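Local coordinates for protein probable porin (PDB 4FSO) that probably acts as a porin, forming a beta-barrel channel in the outer membrane of Pseudomonas aeruginosa, at residues 52-60 with 109-117; 214-222 with 251-259. All blocks are in the same frame, centred on the assembly; numbering follows the deposited sequence.

Contact 1 (52-60 with 109-117); sequences LRSGYTEGA and KMRFSQTQF. With C8E ((hydroxyethyloxy)tri(ethyloxy)octane), chain J; C8E ((hydroxyethyloxy)tri(ethyloxy)octane), chain K.
The Y56 ring lies between K109 and R111. R111 CB sits over one face, 3.6 Å from the ring centroid. K109 CE covers the opposite face, 4.1 Å from the centroid. Both are CH-pi contacts; the K109 ammonium is farther off and adds at most a weak cation-pi attraction. The phenol end reaches down the lysine chain, with Y56 OH 3.3 Å from K109 CD. The R111 guanidinium does not stack on the ring itself. One of its faces lies over Y56 CB, its plane 29° from that of the ring. G59 O is at the edge of the guanidinium, 3.3 Å from R111 NH2. Beyond CG the K109 chain runs extended past Y56, and this brings NZ within 2.6 Å of S54 O. The donor lies 33° out of the plane of that carbonyl. D66 is a salt-bridge partner of the same ammonium. At the far end F112 CE2 is 4.1 Å from A60 CB, and A60 O comes nearer, 3.4 Å from F112 CD2. At the ring edge, F112 CE1 meets C4 of the detergent C8E of chain K. Segment 109-117 is a beta hairpin with a two-residue turn, S113-Q114, flanked by the F112-T115 backbone pair. The loop 54-60, between strands 41-53 and 62-72, packs beside it. Short connections like these link neighbouring strands in outer membrane barrels, probably here on the periplasmic side.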
loop_
_atom_site.group_PDB
_atom_site.type_symbol
_atom_site.label_atom_id
_atom_site.label_comp_id
_atom_site.label_asym_id
_atom_site.label_seq_id
_atom_site.Cartn_x
_atom_site.Cartn_y
_atom_site.Cartn_z
ATOM N N LEU A 52 -17.432 -2.008 -10.028
ATOM C CA LEU A 52 -18.576 -1.204 -10.429
ATOM C C LEU A 52 -18.992 -0.361 -9.281
ATOM O O LEU A 52 -19.320 -0.876 -8.204
ATOM C CB LEU A 52 -19.757 -2.087 -10.760
ATOM C CG LEU A 52 -19.972 -2.647 -12.157
ATOM C CD1 LEU A 52 -18.680 -2.830 -12.920
ATOM C CD2 LEU A 52 -20.724 -3.953 -12.001
ATOM N N ARG A 53 -18.992 0.939 -9.504
ATOM C CA ARG A 53 -19.525 1.843 -8.506
ATOM C C ARG A 53 -20.697 2.574 -9.126
ATOM O O ARG A 53 -20.522 3.294 -10.103
ATOM C CB ARG A 53 -18.463 2.839 -8.091
ATOM C CG ARG A 53 -17.057 2.305 -8.208
ATOM C CD ARG A 53 -16.810 1.191 -7.208
ATOM N NE ARG A 53 -15.397 1.061 -6.891
ATOM C CZ ARG A 53 -14.701 1.974 -6.225
ATOM N NH1 ARG A 53 -15.286 3.089 -5.813
ATOM N NH2 ARG A 53 -13.422 1.772 -5.971
ATOM N N SER A 54 -21.893 2.382 -8.574
ATOM C CA SER A 54 -23.060 3.094 -9.097
ATOM C C SER A 54 -23.000 4.577 -8.754
ATOM O O SER A 54 -22.144 5.030 -7.996
ATOM C CB SER A 54 -24.352 2.513 -8.536
ATOM O OG SER A 54 -24.478 2.823 -7.149
ATOM N N GLY A 55 -23.909 5.339 -9.331
ATOM C CA GLY A 55 -24.180 6.658 -8.814
ATOM C C GLY A 55 -25.111 6.588 -7.602
ATOM O O GLY A 55 -25.468 5.512 -7.084
ATOM N N TYR A 56 -25.505 7.751 -7.115
ATOM C CA TYR A 56 -26.466 7.770 -6.041
ATOM C C TYR A 56 -27.842 8.077 -6.623
ATOM O O TYR A 56 -27.976 8.912 -7.519
ATOM C CB TYR A 56 -26.047 8.784 -4.968
ATOM C CG TYR A 56 -24.904 8.299 -4.109
ATOM C CD1 TYR A 56 -25.140 7.454 -3.030
ATOM C CD2 TYR A 56 -23.585 8.671 -4.378
ATOM C CE1 TYR A 56 -24.106 6.993 -2.238
ATOM C CE2 TYR A 56 -22.537 8.220 -3.582
ATOM C CZ TYR A 56 -22.807 7.379 -2.517
ATOM O OH TYR A 56 -21.788 6.904 -1.726
ATOM N N THR A 57 -28.853 7.377 -6.135
ATOM C CA THR A 57 -30.222 7.751 -6.418
ATOM C C THR A 57 -30.463 9.210 -6.038
ATOM O O THR A 57 -29.766 9.788 -5.188
ATOM C CB THR A 57 -31.233 6.835 -5.676
ATOM O OG1 THR A 57 -30.998 6.865 -4.259
ATOM C CG2 THR A 57 -31.105 5.410 -6.158
ATOM N N GLU A 58 -31.454 9.815 -6.678
ATOM C CA GLU A 58 -31.719 11.238 -6.493
ATOM C C GLU A 58 -32.532 11.502 -5.249
ATOM O O GLU A 58 -33.233 10.619 -4.755
ATOM C CB GLU A 58 -32.407 11.806 -7.717
ATOM C CG GLU A 58 -31.571 11.669 -8.948
ATOM C CD GLU A 58 -32.264 12.266 -10.135
ATOM O OE1 GLU A 58 -33.459 12.609 -9.993
ATOM O OE2 GLU A 58 -31.624 12.393 -11.203
ATOM N N GLY A 59 -32.430 12.718 -4.731
ATOM C CA GLY A 59 -33.004 13.018 -3.435
ATOM C C GLY A 59 -31.898 13.359 -2.451
ATOM O O GLY A 59 -30.712 13.151 -2.732
ATOM N N ALA A 60 -32.289 13.881 -1.296
ATOM C CA ALA A 60 -31.328 14.450 -0.368
ATOM C C ALA A 60 -30.403 13.362 0.163
ATOM O O ALA A 60 -29.175 13.525 0.215
ATOM C CB ALA A 60 -32.057 15.165 0.762
ATOM N N LYS A 109 -24.059 1.765 -0.315
ATOM C CA LYS A 109 -23.605 3.071 0.122
ATOM C C LYS A 109 -24.764 4.047 0.269
ATOM O O LYS A 109 -25.743 3.957 -0.465
ATOM C CB LYS A 109 -22.549 3.633 -0.838
ATOM C CG LYS A 109 -22.970 3.667 -2.284
ATOM C CD LYS A 109 -21.812 3.972 -3.222
ATOM C CE LYS A 109 -22.332 4.252 -4.645
ATOM N NZ LYS A 109 -21.295 4.102 -5.708
ATOM N N MET A 110 -24.660 4.952 1.244
ATOM C CA MET A 110 -25.549 6.109 1.322
ATOM C C MET A 110 -24.731 7.378 1.309
ATOM O O MET A 110 -23.529 7.364 1.574
ATOM C CB MET A 110 -26.372 6.121 2.594
ATOM C CG MET A 110 -27.088 4.853 2.910
ATOM S SD MET A 110 -27.217 4.811 4.700
ATOM C CE MET A 110 -27.530 6.541 4.973
ATOM N N ARG A 111 -25.406 8.485 1.044
ATOM C CA ARG A 111 -24.756 9.776 0.969
ATOM C C ARG A 111 -25.771 10.861 1.327
ATOM O O ARG A 111 -26.936 10.804 0.932
ATOM C CB ARG A 111 -24.178 9.964 -0.435
ATOM C CG ARG A 111 -23.696 11.345 -0.810
ATOM C CD ARG A 111 -24.177 11.679 -2.228
ATOM N NE ARG A 111 -25.632 11.860 -2.300
ATOM C CZ ARG A 111 -26.302 12.155 -3.414
ATOM N NH1 ARG A 111 -25.652 12.288 -4.566
ATOM N NH2 ARG A 111 -27.628 12.302 -3.386
ATOM N N PHE A 112 -25.325 11.809 2.135
ATOM C CA PHE A 112 -26.043 13.044 2.371
ATOM C C PHE A 112 -25.007 14.137 2.544
ATOM O O PHE A 112 -23.968 13.920 3.178
ATOM C CB PHE A 112 -26.906 12.971 3.624
ATOM C CG PHE A 112 -27.524 14.287 3.984
ATOM C CD1 PHE A 112 -26.895 15.147 4.867
ATOM C CD2 PHE A 112 -28.714 14.686 3.408
ATOM C CE1 PHE A 112 -27.447 16.377 5.179
ATOM C CE2 PHE A 112 -29.277 15.913 3.723
ATOM C CZ PHE A 112 -28.638 16.760 4.609
ATOM N N SER A 113 -25.292 15.310 1.993
ATOM C CA SER A 113 -24.356 16.434 2.014
ATOM C C SER A 113 -22.941 16.015 1.578
ATOM O O SER A 113 -22.745 15.580 0.448
ATOM C CB SER A 113 -24.344 17.102 3.394
ATOM O OG SER A 113 -24.010 18.477 3.298
ATOM N N GLN A 114 -21.967 16.142 2.473
ATOM C CA GLN A 114 -20.601 15.723 2.165
ATOM C C GLN A 114 -20.214 14.521 3.023
ATOM O O GLN A 114 -19.057 14.346 3.394
ATOM C CB GLN A 114 -19.616 16.871 2.388
ATOM C CG GLN A 114 -20.049 18.202 1.797
ATOM C CD GLN A 114 -20.162 18.158 0.290
ATOM O OE1 GLN A 114 -19.395 17.467 -0.378
ATOM N NE2 GLN A 114 -21.132 18.886 -0.256
ATOM N N THR A 115 -21.197 13.688 3.327
ATOM C CA THR A 115 -20.985 12.557 4.204
ATOM C C THR A 115 -21.469 11.279 3.506
ATOM O O THR A 115 -22.511 11.276 2.843
ATOM C CB THR A 115 -21.744 12.791 5.535
ATOM O OG1 THR A 115 -21.209 13.946 6.195
ATOM C CG2 THR A 115 -21.651 11.582 6.461
ATOM N N GLN A 116 -20.710 10.197 3.637
ATOM C CA GLN A 116 -21.084 8.949 2.993
ATOM C C GLN A 116 -20.766 7.718 3.840
ATOM O O GLN A 116 -19.784 7.685 4.580
ATOM C CB GLN A 116 -20.451 8.855 1.602
ATOM C CG GLN A 116 -19.106 9.533 1.507
ATOM C CD GLN A 116 -18.951 10.360 0.245
ATOM O OE1 GLN A 116 -18.577 11.538 0.301
ATOM N NE2 GLN A 116 -19.225 9.745 -0.904
ATOM N N PHE A 117 -21.628 6.713 3.742
ATOM C CA PHE A 117 -21.476 5.488 4.508
ATOM C C PHE A 117 -21.475 4.331 3.526
ATOM O O PHE A 117 -22.130 4.392 2.499
ATOM C CB PHE A 117 -22.619 5.339 5.533
ATOM C CG PHE A 117 -22.600 4.028 6.282
ATOM C CD1 PHE A 117 -21.638 3.781 7.257
ATOM C CD2 PHE A 117 -23.529 3.037 6.000
ATOM C CE1 PHE A 117 -21.606 2.569 7.939
ATOM C CE2 PHE A 117 -23.504 1.823 6.676
ATOM C CZ PHE A 117 -22.540 1.590 7.650
HETATM C C1 C8E J . -17.455 2.360 12.421
HETATM C C2 C8E J . -17.994 2.874 11.081
HETATM C C3 C8E J . -19.522 3.012 11.095
HETATM C C4 C8E J . -20.025 4.213 11.910
HETATM C C5 C8E J . -21.545 4.196 12.112
HETATM C C6 C8E J . -22.193 5.466 11.563
HETATM C C7 C8E J . -23.513 5.173 10.853
HETATM C C8 C8E J . -23.981 6.501 10.241
HETATM O O9 C8E J . -25.072 6.308 9.349
HETATM C C10 C8E J . -24.818 6.654 7.984
HETATM C C11 C8E J . -25.283 8.083 7.653
HETATM O O12 C8E J . -25.322 8.302 6.244
HETATM C C13 C8E J . -25.139 9.668 5.880
HETATM C C14 C8E J . -25.863 10.596 6.849
HETATM O O15 C8E J . -25.043 11.677 7.239
HETATM C C2 C8E K . -25.164 20.366 6.671
HETATM C C3 C8E K . -24.852 19.355 7.788
HETATM C C4 C8E K . -25.385 17.967 7.418
HETATM C C5 C8E K . -25.022 16.866 8.411
HETATM C C6 C8E K . -24.346 15.711 7.660
HETATM C C7 C8E K . -24.037 14.506 8.546
#

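Contact 2 (214-222 with 251-259); sequences GLRNVYRQR and AARAGKIDN
N217 and the loop residues A251 and R253 form the polar core of the contact. N217 uses both its backbone and its side chain as acceptors. Its carbonyl O takes the N-H of R253 at 2.8 Å, with an angle of 156° at the hydrogen. Its side-chain OD1 takes the N-H of A251 at 2.7 Å, a straighter bond at 167°. The A251 donor is tilted out of the amide's carbonyl plane. The N217 side chain has CG anti to its carbonyl carbon (chi1 -75°), and from there OD1 meets A251.

The charged group makes a different kind of contact. N217 CB lies over one face of the R253 guanidinium, 3.3 Å from NH2. N217 ND2 is also close to NH2, but both are donors and no bond forms. R253 NH1 has a weak hydrogen bond to T189 O.

A water bridges the two main chains beside V218. It donates to V218 O and to G255 O, and accepts from A254 N at 2.9 Å. It thus joins the two segments where their main chains do not bond directly.

The apolar contacts are few, at ordinary van der Waals distances. V218 CG1 faces A254 CB at 4.2 Å and also nears I257 CD1. The same I257 CD1 lies 4.2 Å from Y219 CB. The turn 216-218 is closed separately, since L215 O accepts from both V218 N and Y219 N.

Polar bonds therefore hold the loop 251-255 to the turn, and they come largely from one asparagine and one water. The OD1 bond probably helps fix the rotation of the N217 amide. V218, Y219 and I257 add a small buried hydrophobic patch next to them.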
loop_
_atom_site.group_PDB
_atom_site.type_symbol
_atom_site.label_atom_id
_atom_site.label_comp_id
_atom_site.label_asym_id
_atom_site.label_seq_id
_atom_site.Cartn_x
_atom_site.Cartn_y
_atom_site.Cartn_z
ATOM N N GLY A 214 -6.668 -0.190 15.370
ATOM C CA GLY A 214 -5.841 -1.371 15.482
ATOM C C GLY A 214 -6.649 -2.623 15.320
ATOM O O GLY A 214 -7.870 -2.574 15.158
ATOM N N LEU A 215 -5.944 -3.747 15.361
ATOM C CA LEU A 215 -6.555 -5.069 15.346
ATOM C C LEU A 215 -6.886 -5.416 16.795
ATOM O O LEU A 215 -5.971 -5.524 17.619
ATOM C CB LEU A 215 -5.563 -6.082 14.750
ATOM C CG LEU A 215 -6.021 -7.512 14.458
ATOM C CD1 LEU A 215 -7.320 -7.584 13.625
ATOM C CD2 LEU A 215 -4.891 -8.257 13.754
ATOM N N ARG A 216 -8.181 -5.546 17.108
ATOM C CA ARG A 216 -8.644 -5.820 18.469
ATOM C C ARG A 216 -8.042 -7.123 19.014
ATOM O O ARG A 216 -8.156 -8.173 18.382
ATOM C CB ARG A 216 -10.181 -5.858 18.522
ATOM C CG ARG A 216 -10.825 -6.025 19.923
ATOM N N ASN A 217 -7.393 -7.026 20.177
ATOM C CA ASN A 217 -6.680 -8.139 20.837
ATOM C C ASN A 217 -5.340 -8.517 20.241
ATOM O O ASN A 217 -4.801 -9.583 20.516
ATOM C CB ASN A 217 -7.559 -9.375 21.053
ATOM C CG ASN A 217 -8.532 -9.181 22.201
ATOM O OD1 ASN A 217 -8.204 -8.552 23.215
ATOM N ND2 ASN A 217 -9.741 -9.687 22.035
ATOM N N VAL A 218 -4.788 -7.625 19.437
ATOM C CA VAL A 218 -3.460 -7.824 18.925
ATOM C C VAL A 218 -2.690 -6.555 19.217
ATOM O O VAL A 218 -1.692 -6.574 19.946
ATOM C CB VAL A 218 -3.500 -8.092 17.420
ATOM C CG1 VAL A 218 -2.065 -8.241 16.821
ATOM C CG2 VAL A 218 -4.364 -9.315 17.147
ATOM N N TYR A 219 -3.172 -5.448 18.662
ATOM C CA TYR A 219 -2.389 -4.218 18.660
ATOM C C TYR A 219 -3.213 -2.982 18.440
ATOM O O TYR A 219 -4.254 -3.000 17.762
ATOM C CB TYR A 219 -1.227 -4.268 17.627
ATOM C CG TYR A 219 -1.577 -4.007 16.146
ATOM C CD1 TYR A 219 -1.662 -2.713 15.639
ATOM C CD2 TYR A 219 -1.764 -5.065 15.250
ATOM C CE1 TYR A 219 -1.954 -2.481 14.306
ATOM C CE2 TYR A 219 -2.046 -4.845 13.892
ATOM C CZ TYR A 219 -2.143 -3.554 13.424
ATOM O OH TYR A 219 -2.448 -3.333 12.087
ATOM N N ARG A 220 -2.720 -1.902 19.028
ATOM C CA ARG A 220 -3.198 -0.568 18.721
ATOM C C ARG A 220 -2.062 0.236 18.067
ATOM O O ARG A 220 -0.873 0.019 18.336
ATOM C CB ARG A 220 -3.778 0.126 19.968
ATOM C CG ARG A 220 -2.923 0.051 21.225
ATOM C CD ARG A 220 -3.602 0.750 22.434
ATOM N NE ARG A 220 -4.599 -0.085 23.124
ATOM C CZ ARG A 220 -4.488 -0.527 24.378
ATOM N NH1 ARG A 220 -3.422 -0.219 25.109
ATOM N NH2 ARG A 220 -5.448 -1.280 24.907
ATOM N N GLN A 221 -2.446 1.158 17.203
ATOM C CA GLN A 221 -1.508 1.896 16.407
ATOM C C GLN A 221 -2.009 3.338 16.201
ATOM O O GLN A 221 -3.173 3.561 15.876
ATOM C CB GLN A 221 -1.334 1.152 15.071
ATOM C CG GLN A 221 -0.250 1.682 14.148
ATOM C CD GLN A 221 0.062 0.698 13.011
ATOM O OE1 GLN A 221 -0.517 0.769 11.922
ATOM N NE2 GLN A 221 0.977 -0.224 13.272
ATOM N N ARG A 222 -1.128 4.308 16.405
ATOM C CA ARG A 222 -1.423 5.700 16.106
ATOM C C ARG A 222 -0.533 6.143 14.951
ATOM O O ARG A 222 0.551 5.581 14.723
ATOM C CB ARG A 222 -1.124 6.606 17.305
ATOM C CG ARG A 222 -1.942 6.352 18.557
ATOM C CD ARG A 222 -1.697 7.462 19.596
ATOM N NE ARG A 222 -0.405 7.349 20.277
ATOM C CZ ARG A 222 0.310 8.382 20.724
ATOM N NH1 ARG A 222 -0.116 9.632 20.551
ATOM N NH2 ARG A 222 1.464 8.165 21.339
ATOM N N ALA A 251 -6.018 -8.721 24.709
ATOM C CA ALA A 251 -5.446 -10.036 25.042
ATOM C C ALA A 251 -3.997 -10.226 24.599
ATOM O O ALA A 251 -3.332 -11.159 25.058
ATOM C CB ALA A 251 -6.313 -11.172 24.482
ATOM N N ALA A 252 -3.530 -9.345 23.706
ATOM C CA ALA A 252 -2.163 -9.366 23.187
ATOM C C ALA A 252 -1.879 -10.720 22.582
ATOM O O ALA A 252 -1.016 -11.467 23.048
ATOM C CB ALA A 252 -1.137 -9.030 24.279
ATOM N N ARG A 253 -2.629 -11.034 21.538
ATOM C CA ARG A 253 -2.622 -12.367 20.978
ATOM C C ARG A 253 -1.336 -12.655 20.210
ATOM O O ARG A 253 -1.183 -13.742 19.655
ATOM C CB ARG A 253 -3.854 -12.534 20.083
ATOM C CG ARG A 253 -4.432 -13.929 20.022
ATOM C CD ARG A 253 -5.807 -13.908 19.374
ATOM N NE ARG A 253 -6.813 -13.373 20.283
ATOM C CZ ARG A 253 -7.979 -12.853 19.907
ATOM N NH1 ARG A 253 -8.305 -12.767 18.619
ATOM N NH2 ARG A 253 -8.819 -12.405 20.830
ATOM N N ALA A 254 -0.399 -11.703 20.191
ATOM C CA ALA A 254 0.821 -11.874 19.379
ATOM C C ALA A 254 2.262 -11.835 19.943
ATOM O O ALA A 254 3.176 -12.013 19.145
ATOM C CB ALA A 254 0.747 -11.005 18.117
ATOM N N GLY A 255 2.547 -11.576 21.221
ATOM C CA GLY A 255 1.711 -10.933 22.210
ATOM C C GLY A 255 2.270 -9.540 22.454
ATOM O O GLY A 255 1.668 -8.563 22.016
ATOM N N LYS A 256 3.428 -9.448 23.110
ATOM C CA LYS A 256 4.105 -8.153 23.354
ATOM C C LYS A 256 4.600 -7.422 22.107
ATOM O O LYS A 256 5.434 -7.932 21.360
ATOM C CB LYS A 256 5.289 -8.324 24.312
ATOM C CG LYS A 256 5.965 -7.022 24.687
ATOM N N ILE A 257 4.095 -6.208 21.905
ATOM C CA ILE A 257 4.406 -5.417 20.720
ATOM C C ILE A 257 4.749 -3.994 21.140
ATOM O O ILE A 257 3.996 -3.360 21.870
ATOM C CB ILE A 257 3.238 -5.428 19.673
ATOM C CG1 ILE A 257 3.114 -6.806 19.029
ATOM C CG2 ILE A 257 3.442 -4.376 18.560
ATOM C CD1 ILE A 257 1.879 -6.974 18.165
ATOM N N ASP A 258 5.891 -3.498 20.677
ATOM C CA ASP A 258 6.381 -2.190 21.078
ATOM C C ASP A 258 7.223 -1.574 19.944
ATOM O O ASP A 258 8.368 -1.998 19.674
ATOM C CB ASP A 258 7.186 -2.337 22.377
ATOM C CG ASP A 258 8.015 -1.093 22.712
ATOM O OD1 ASP A 258 7.460 0.026 22.609
ATOM O OD2 ASP A 258 9.219 -1.241 23.072
ATOM N N ASN A 259 6.663 -0.561 19.287
ATOM C CA ASN A 259 7.297 -0.016 18.112
ATOM C C ASN A 259 6.958 1.414 17.784
ATOM O O ASN A 259 5.813 1.801 17.709
ATOM C CB ASN A 259 6.994 -0.892 16.881
ATOM C CG ASN A 259 7.647 -0.368 15.625
ATOM O OD1 ASN A 259 8.805 -0.633 15.395
ATOM N ND2 ASN A 259 6.916 0.390 14.824
HETATM O O HOH W 1 -0.544 -8.818 20.476
#

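How the contacts relate
Contacts 1 and 2 do not touch. Their centres are 35 Å apart and their nearest atoms about 16 Å apart. Along the chain they are in series, with contact 1 complete before contact 2 begins. Both involve turns or loops between antiparallel barrel strands. By strand order, 52-60 with 109-117 probably faces the periplasm and 214-222 with 251-259 the cell exterior. Contact 1 is a surface contact, and its hairpin meets two detergent molecules. A bound calcium ion lies about 4 Å from residue G55. Contact 2 is partly buried, and the I257 side chain is about 12 Å from a bound calcium. Packing around an aromatic ring dominates the first, hydrogen bonds of N217 and one bridging water the second.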